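Long-range contacts in putative immunoglobulin-blocking virulence protein (Mycoplasma mycoides subsp. capri, PDB 7ADK), which probably binds host antibodies and blocks their action, working in complex with a lipoprotein partner: residues 552-557 with 604-609; 609-614 with 639-644. All coordinates share one frame; numbering follows the deposited sequence.

Contact 1 (552-557 with 604-609); sequences NTLAFD and SYPTGL
Pro606 opens the contact by laying its ring between the backbone and a side chain of 552-557: its CB meets Asn552 O, and its CG lies 3.6 Å from Leu554 CD2. Val576 of helix 567-579 touches both Pro606 and Leu554, so the pair faces the interior. At Thr607 the chemistry turns polar. Asn552 OD1 is gripped twice by this one residue, accepting from Thr607 N at 2.9 Å and from Thr607 OG1, also at 2.9 Å. The amide comes in tilted 18° from the carbonyl plane, whereas the hydroxyl stands well above it. With chi1 at 64°, OG1 sits between the threonine's own N and carbonyl carbon, which brings it and the amide N to the same acceptor. Gly608 then straddles Thr553, giving its N to Asn552 O (2.9 Å) and receiving Leu554 N at its own O (3.0 Å, nearly straight at 175°). Leu609 pairs with Leu554, their side chains on the side covered by helix 567-579, and its CD2 approaches the edge of the Phe556 ring, 3.8 Å from CE2. Two parallel strands that follow one another in the chain, with leucines directed inward against a connecting helix, are consistent with a leucine-rich-repeat-like coil.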
ATOM      1  N   ASN A 552       2.545  18.604 -10.319  1.00 52.90           N
ATOM      2  CA  ASN A 552       2.876  18.401 -11.726  1.00 52.90           C
ATOM      3  C   ASN A 552       1.627  18.209 -12.615  1.00 52.90           C
ATOM      4  O   ASN A 552       1.770  17.970 -13.807  1.00 52.90           O
ATOM      5  CB  ASN A 552       3.916  17.269 -11.835  1.00 52.90           C
ATOM      6  CG  ASN A 552       5.013  17.584 -12.834  1.00 52.90           C
ATOM      7  OD1 ASN A 552       4.785  17.794 -14.012  1.00 52.90           O
ATOM      8  ND2 ASN A 552       6.241  17.653 -12.411  1.00 52.90           N
ATOM      9  N   THR A 553       0.414  18.335 -12.068  1.00 53.38           N
ATOM     10  CA  THR A 553      -0.869  18.147 -12.773  1.00 53.38           C
ATOM     11  C   THR A 553      -1.679  19.433 -12.811  1.00 53.38           C
ATOM     12  O   THR A 553      -1.812  20.106 -11.797  1.00 53.38           O
ATOM     13  CB  THR A 553      -1.730  17.043 -12.129  1.00 53.38           C
ATOM     14  OG1 THR A 553      -1.070  15.819 -12.200  1.00 53.38           O
ATOM     15  CG2 THR A 553      -3.077  16.809 -12.797  1.00 53.38           C
ATOM     16  N   LEU A 554      -2.290  19.713 -13.963  1.00 51.28           N
ATOM     17  CA  LEU A 554      -3.402  20.643 -14.108  1.00 51.28           C
ATOM     18  C   LEU A 554      -4.704  19.852 -14.292  1.00 51.28           C
ATOM     19  O   LEU A 554      -4.803  19.055 -15.216  1.00 51.28           O
ATOM     20  CB  LEU A 554      -3.152  21.568 -15.309  1.00 51.28           C
ATOM     21  CG  LEU A 554      -1.855  22.374 -15.283  1.00 51.28           C
ATOM     22  CD1 LEU A 554      -1.816  23.306 -16.482  1.00 51.28           C
ATOM     23  CD2 LEU A 554      -1.746  23.192 -14.013  1.00 51.28           C
ATOM     24  N   ALA A 555      -5.703  20.075 -13.439  1.00 59.77           N
ATOM     25  CA  ALA A 555      -6.982  19.365 -13.463  1.00 59.77           C
ATOM     26  C   ALA A 555      -8.163  20.333 -13.593  1.00 59.77           C
ATOM     27  O   ALA A 555      -8.496  21.031 -12.648  1.00 59.77           O
ATOM     28  CB  ALA A 555      -7.108  18.499 -12.214  1.00 59.77           C
ATOM     29  N   PHE A 556      -8.824  20.368 -14.746  1.00 65.61           N
ATOM     30  CA  PHE A 556      -9.997  21.209 -14.983  1.00 65.61           C
ATOM     31  C   PHE A 556     -11.288  20.557 -14.460  1.00 65.61           C
ATOM     32  O   PHE A 556     -11.389  19.332 -14.412  1.00 65.61           O
ATOM     33  CB  PHE A 556     -10.049  21.580 -16.464  1.00 65.61           C
ATOM     34  CG  PHE A 556      -8.880  22.442 -16.891  1.00 65.61           C
ATOM     35  CD1 PHE A 556      -8.961  23.837 -16.754  1.00 65.61           C
ATOM     36  CD2 PHE A 556      -7.706  21.863 -17.398  1.00 65.61           C
ATOM     37  CE1 PHE A 556      -7.886  24.651 -17.142  1.00 65.61           C
ATOM     38  CE2 PHE A 556      -6.630  22.678 -17.786  1.00 65.61           C
ATOM     39  CZ  PHE A 556      -6.720  24.071 -17.662  1.00 65.61           C
ATOM     40  N   ASP A 557     -12.265  21.361 -14.050  1.00 75.74           N
ATOM     41  CA  ASP A 557     -13.533  20.897 -13.482  1.00 75.74           C
ATOM     42  C   ASP A 557     -14.681  21.018 -14.503  1.00 75.74           C
ATOM     43  O   ASP A 557     -14.522  21.586 -15.583  1.00 75.74           O
ATOM     44  CB  ASP A 557     -13.801  21.602 -12.135  1.00 75.74           C
ATOM     45  CG  ASP A 557     -14.657  20.780 -11.153  1.00 75.74           C
ATOM     46  OD1 ASP A 557     -15.214  19.729 -11.545  1.00 75.74           O
ATOM     47  OD2 ASP A 557     -14.756  21.169  -9.965  1.00 75.74           O
ATOM     48  N   SER A 604      10.644  24.916 -16.214  1.00 58.17           N
ATOM     49  CA  SER A 604       9.708  23.828 -15.941  1.00 58.17           C
ATOM     50  C   SER A 604       8.252  24.301 -15.880  1.00 58.17           C
ATOM     51  O   SER A 604       7.972  25.481 -15.718  1.00 58.17           O
ATOM     52  CB  SER A 604      10.136  23.111 -14.671  1.00 58.17           C
ATOM     53  OG  SER A 604       9.252  22.077 -14.337  1.00 58.17           O
ATOM     54  N   TYR A 605       7.317  23.372 -16.057  1.00 56.33           N
ATOM     55  CA  TYR A 605       5.868  23.557 -16.066  1.00 56.33           C
ATOM     56  C   TYR A 605       5.212  22.232 -15.658  1.00 56.33           C
ATOM     57  O   TYR A 605       5.828  21.195 -15.874  1.00 56.33           O
ATOM     58  CB  TYR A 605       5.417  23.997 -17.473  1.00 56.33           C
ATOM     59  CG  TYR A 605       5.943  23.177 -18.644  1.00 56.33           C
ATOM     60  CD1 TYR A 605       7.239  23.417 -19.123  1.00 56.33           C
ATOM     61  CD2 TYR A 605       5.170  22.160 -19.232  1.00 56.33           C
ATOM     62  CE1 TYR A 605       7.779  22.629 -20.149  1.00 56.33           C
ATOM     63  CE2 TYR A 605       5.695  21.393 -20.282  1.00 56.33           C
ATOM     64  CZ  TYR A 605       7.004  21.620 -20.743  1.00 56.33           C
ATOM     65  OH  TYR A 605       7.497  20.904 -21.782  1.00 56.33           O
ATOM     66  N   PRO A 606       3.978  22.197 -15.130  1.00 51.54           N
ATOM     67  CA  PRO A 606       3.276  20.952 -14.843  1.00 51.54           C
ATOM     68  C   PRO A 606       2.935  20.190 -16.126  1.00 51.54           C
ATOM     69  O   PRO A 606       2.111  20.609 -16.938  1.00 51.54           O
ATOM     70  CB  PRO A 606       2.058  21.325 -14.009  1.00 51.54           C
ATOM     71  CG  PRO A 606       1.855  22.788 -14.287  1.00 51.54           C
ATOM     72  CD  PRO A 606       3.226  23.325 -14.646  1.00 51.54           C
ATOM     73  N   THR A 607       3.615  19.064 -16.319  1.00 53.46           N
ATOM     74  CA  THR A 607       3.591  18.212 -17.518  1.00 53.46           C
ATOM     75  C   THR A 607       2.415  17.226 -17.576  1.00 53.46           C
ATOM     76  O   THR A 607       2.294  16.504 -18.561  1.00 53.46           O
ATOM     77  CB  THR A 607       4.911  17.447 -17.687  1.00 53.46           C
ATOM     78  OG1 THR A 607       5.129  16.543 -16.628  1.00 53.46           O
ATOM     79  CG2 THR A 607       6.119  18.356 -17.794  1.00 53.46           C
ATOM     80  N   GLY A 608       1.532  17.190 -16.581  1.00 52.11           N
ATOM     81  CA  GLY A 608       0.300  16.403 -16.598  1.00 52.11           C
ATOM     82  C   GLY A 608      -0.962  17.213 -16.889  1.00 52.11           C
ATOM     83  O   GLY A 608      -1.123  18.315 -16.376  1.00 52.11           O
ATOM     84  N   LEU A 609      -1.897  16.640 -17.655  1.00 50.70           N
ATOM     85  CA  LEU A 609      -3.275  17.118 -17.803  1.00 50.70           C
ATOM     86  C   LEU A 609      -4.280  16.059 -17.365  1.00 50.70           C
ATOM     87  O   LEU A 609      -4.275  14.946 -17.868  1.00 50.70           O
ATOM     88  CB  LEU A 609      -3.567  17.547 -19.248  1.00 50.70           C
ATOM     89  CG  LEU A 609      -3.192  18.995 -19.584  1.00 50.70           C
ATOM     90  CD1 LEU A 609      -3.359  19.215 -21.076  1.00 50.70           C
ATOM     91  CD2 LEU A 609      -4.096  19.998 -18.886  1.00 50.70           C
TER

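Contact 2 (609-614 with 639-644)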
ATOM      1  N   LEU A 609      -1.897  16.640 -17.655  1.00 50.70           N
ATOM      2  CA  LEU A 609      -3.275  17.118 -17.803  1.00 50.70           C
ATOM      3  C   LEU A 609      -4.280  16.059 -17.365  1.00 50.70           C
ATOM      4  O   LEU A 609      -4.275  14.946 -17.868  1.00 50.70           O
ATOM      5  CB  LEU A 609      -3.567  17.547 -19.248  1.00 50.70           C
ATOM      6  CG  LEU A 609      -3.192  18.995 -19.584  1.00 50.70           C
ATOM      7  CD1 LEU A 609      -3.359  19.215 -21.076  1.00 50.70           C
ATOM      8  CD2 LEU A 609      -4.096  19.998 -18.886  1.00 50.70           C
ATOM      9  N   ASP A 610      -5.186  16.429 -16.471  1.00 59.44           N
ATOM     10  CA  ASP A 610      -6.312  15.606 -16.035  1.00 59.44           C
ATOM     11  C   ASP A 610      -7.655  16.219 -16.471  1.00 59.44           C
ATOM     12  O   ASP A 610      -8.007  17.338 -16.099  1.00 59.44           O
ATOM     13  CB  ASP A 610      -6.218  15.391 -14.520  1.00 59.44           C
ATOM     14  CG  ASP A 610      -7.428  14.653 -13.944  1.00 59.44           C
ATOM     15  OD1 ASP A 610      -7.969  13.765 -14.630  1.00 59.44           O
ATOM     16  OD2 ASP A 610      -7.881  14.982 -12.829  1.00 59.44           O
ATOM     17  N   PHE A 611      -8.428  15.456 -17.236  1.00 62.93           N
ATOM     18  CA  PHE A 611      -9.775  15.792 -17.667  1.00 62.93           C
ATOM     19  C   PHE A 611     -10.846  14.859 -17.087  1.00 62.93           C
ATOM     20  O   PHE A 611     -11.975  14.862 -17.550  1.00 62.93           O
ATOM     21  CB  PHE A 611      -9.806  15.898 -19.193  1.00 62.93           C
ATOM     22  CG  PHE A 611      -8.926  16.989 -19.772  1.00 62.93           C
ATOM     23  CD1 PHE A 611      -9.198  18.335 -19.478  1.00 62.93           C
ATOM     24  CD2 PHE A 611      -7.875  16.678 -20.644  1.00 62.93           C
ATOM     25  CE1 PHE A 611      -8.454  19.361 -20.074  1.00 62.93           C
ATOM     26  CE2 PHE A 611      -7.120  17.703 -21.236  1.00 62.93           C
ATOM     27  CZ  PHE A 611      -7.411  19.047 -20.950  1.00 62.93           C
ATOM     28  N   SER A 612     -10.558  14.090 -16.037  1.00 66.60           N
ATOM     29  CA  SER A 612     -11.502  13.165 -15.390  1.00 66.60           C
ATOM     30  C   SER A 612     -12.806  13.795 -14.885  1.00 66.60           C
ATOM     31  O   SER A 612     -13.839  13.134 -14.847  1.00 66.60           O
ATOM     32  CB  SER A 612     -10.841  12.505 -14.190  1.00 66.60           C
ATOM     33  OG  SER A 612      -9.669  11.848 -14.584  1.00 66.60           O
ATOM     34  N   ARG A 613     -12.796  15.070 -14.491  1.00 72.81           N
ATOM     35  CA  ARG A 613     -14.007  15.770 -14.035  1.00 72.81           C
ATOM     36  C   ARG A 613     -14.824  16.362 -15.183  1.00 72.81           C
ATOM     37  O   ARG A 613     -15.960  16.738 -14.945  1.00 72.81           O
ATOM     38  CB  ARG A 613     -13.650  16.864 -13.025  1.00 72.81           C
ATOM     39  CG  ARG A 613     -12.942  16.370 -11.764  1.00 72.81           C
ATOM     40  CD  ARG A 613     -12.509  17.565 -10.930  1.00 72.81           C
ATOM     41  NE  ARG A 613     -11.671  17.186  -9.793  1.00 72.81           N
ATOM     42  CZ  ARG A 613     -10.821  17.956  -9.147  1.00 72.81           C
ATOM     43  NH1 ARG A 613     -10.617  19.188  -9.466  1.00 72.81           N
ATOM     44  NH2 ARG A 613     -10.143  17.494  -8.159  1.00 72.81           N
ATOM     45  N   VAL A 614     -14.291  16.456 -16.404  1.00 68.70           N
ATOM     46  CA  VAL A 614     -14.896  17.193 -17.525  1.00 68.70           C
ATOM     47  C   VAL A 614     -15.144  16.262 -18.704  1.00 68.70           C
ATOM     48  O   VAL A 614     -14.277  15.984 -19.528  1.00 68.70           O
ATOM     49  CB  VAL A 614     -14.110  18.478 -17.837  1.00 68.70           C
ATOM     50  CG1 VAL A 614     -12.603  18.316 -18.001  1.00 68.70           C
ATOM     51  CG2 VAL A 614     -14.643  19.207 -19.059  1.00 68.70           C
ATOM     52  N   THR A 639       3.516  14.963 -20.605  1.00 56.55           N
ATOM     53  CA  THR A 639       3.987  13.596 -20.357  1.00 56.55           C
ATOM     54  C   THR A 639       2.847  12.638 -20.065  1.00 56.55           C
ATOM     55  O   THR A 639       2.999  11.431 -20.200  1.00 56.55           O
ATOM     56  CB  THR A 639       5.027  13.535 -19.226  1.00 56.55           C
ATOM     57  OG1 THR A 639       4.488  13.882 -17.980  1.00 56.55           O
ATOM     58  CG2 THR A 639       6.255  14.406 -19.445  1.00 56.55           C
ATOM     59  N   GLU A 640       1.684  13.149 -19.685  1.00 57.09           N
ATOM     60  CA  GLU A 640       0.570  12.363 -19.183  1.00 57.09           C
ATOM     61  C   GLU A 640      -0.769  13.045 -19.464  1.00 57.09           C
ATOM     62  O   GLU A 640      -0.887  14.264 -19.342  1.00 57.09           O
ATOM     63  CB  GLU A 640       0.788  12.126 -17.692  1.00 57.09           C
ATOM     64  CG  GLU A 640      -0.178  11.121 -17.089  1.00 57.09           C
ATOM     65  CD  GLU A 640       0.375  10.587 -15.770  1.00 57.09           C
ATOM     66  OE1 GLU A 640       0.501   9.354 -15.605  1.00 57.09           O
ATOM     67  OE2 GLU A 640       0.714  11.395 -14.884  1.00 57.09           O
ATOM     68  N   LEU A 641      -1.779  12.249 -19.814  1.00 55.04           N
ATOM     69  CA  LEU A 641      -3.123  12.690 -20.154  1.00 55.04           C
ATOM     70  C   LEU A 641      -4.156  11.750 -19.547  1.00 55.04           C
ATOM     71  O   LEU A 641      -4.296  10.627 -19.996  1.00 55.04           O
ATOM     72  CB  LEU A 641      -3.238  12.729 -21.686  1.00 55.04           C
ATOM     73  CG  LEU A 641      -4.627  13.108 -22.218  1.00 55.04           C
ATOM     74  CD1 LEU A 641      -4.979  14.553 -21.893  1.00 55.04           C
ATOM     75  CD2 LEU A 641      -4.693  12.894 -23.720  1.00 55.04           C
ATOM     76  N   THR A 642      -4.921  12.212 -18.572  1.00 57.44           N
ATOM     77  CA  THR A 642      -6.058  11.460 -18.032  1.00 57.44           C
ATOM     78  C   THR A 642      -7.359  11.983 -18.631  1.00 57.44           C
ATOM     79  O   THR A 642      -7.587  13.183 -18.692  1.00 57.44           O
ATOM     80  CB  THR A 642      -6.097  11.462 -16.501  1.00 57.44           C
ATOM     81  OG1 THR A 642      -4.851  11.106 -15.957  1.00 57.44           O
ATOM     82  CG2 THR A 642      -7.115  10.456 -15.986  1.00 57.44           C
ATOM     83  N   LEU A 643      -8.200  11.068 -19.095  1.00 59.31           N
ATOM     84  CA  LEU A 643      -9.466  11.299 -19.755  1.00 59.31           C
ATOM     85  C   LEU A 643     -10.596  10.660 -18.954  1.00 59.31           C
ATOM     86  O   LEU A 643     -10.452   9.587 -18.376  1.00 59.31           O
ATOM     87  CB  LEU A 643      -9.391  10.718 -21.172  1.00 59.31           C
ATOM     88  CG  LEU A 643      -8.385  11.397 -22.106  1.00 59.31           C
ATOM     89  CD1 LEU A 643      -8.276  10.642 -23.415  1.00 59.31           C
ATOM     90  CD2 LEU A 643      -8.772  12.836 -22.387  1.00 59.31           C
ATOM     91  N   TYR A 644     -11.761  11.277 -18.974  1.00 60.33           N
ATOM     92  CA  TYR A 644     -12.966  10.619 -18.516  1.00 60.33           C
ATOM     93  C   TYR A 644     -13.354   9.456 -19.429  1.00 60.33           C
ATOM     94  O   TYR A 644     -13.428   9.626 -20.648  1.00 60.33           O
ATOM     95  CB  TYR A 644     -14.088  11.628 -18.404  1.00 60.33           C
ATOM     96  CG  TYR A 644     -15.368  11.001 -17.928  1.00 60.33           C
ATOM     97  CD1 TYR A 644     -15.501  10.641 -16.580  1.00 60.33           C
ATOM     98  CD2 TYR A 644     -16.404  10.740 -18.836  1.00 60.33           C
ATOM     99  CE1 TYR A 644     -16.691  10.063 -16.131  1.00 60.33           C
ATOM    100  CE2 TYR A 644     -17.603  10.180 -18.383  1.00 60.33           C
ATOM    101  CZ  TYR A 644     -17.751   9.859 -17.025  1.00 60.33           C
ATOM    102  OH  TYR A 644     -18.923   9.393 -16.557  1.00 60.33           O
TER
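Leu609 and Thr642 carry the backbone pairing between 609-614 and 639-644. Leu609 straddles Leu641, its N bonded to Glu640 O at 3.1 Å and its O to Thr642 N at 2.9 Å. Thr642 in turn straddles Asp610, its O taking Phe611 N at 2.8 Å. The apolar contacts gather on the face of Leu609 and Leu641, where Leu641 CD1 lies at the edge of the Phe611 ring, 3.8 Å from CD2; Leu643 CD2 approaches the same ring carbon more loosely. On the face of Asp610 and Thr642 the side chains are polar. Asp610 OD1 accepts Ser612 N at 3.0 Å, from above the carboxylate plane, and takes Ser612 OG at 2.6 Å on its syn lone pair. A chi1 of 174° carries the carboxylate beside the Asp610 carbonyl, toward Ser612 and Thr642, where OD1 rests 3.5 Å from Thr642 CB. Farther on, Ser612 O comes within 3.5 Å of Tyr644 CD1, while Tyr644 OH has a weak hydrogen bond to Asn684 O of the lipoprotein chain. A type I turn follows, with Val614 N bonded to Phe611 O. The two donors on one oxygen hold the Asp610 carboxylate in its rotation and close an Asx turn, probably also helping to stabilise its negative charge.

In the fold
Contacts 1 and 2 illustrate how successive parallel strands build a sheet: strand 608-610 is central to both, with 553-555 along one edge and 640-643 along the other. Leu609 belongs to each contact. The hydrogen bonds continue past the named pairs, with Asp610 N reaching Leu554 O and Thr639 N reaching Thr607 O. Contact 1 is largely buried, and its polar cluster lies where the strands begin, around an asparagine that reaches across to its neighbour. Contact 2 is only partly buried and has its cluster around the turn that follows Asp610, built within one segment. In both, leucines share a face of the sheet and a phenylalanine ring meets a leucine methyl at its edge. The lipoprotein chain reaches Asp557 at the end of 552-557 and Tyr644 in contact 2.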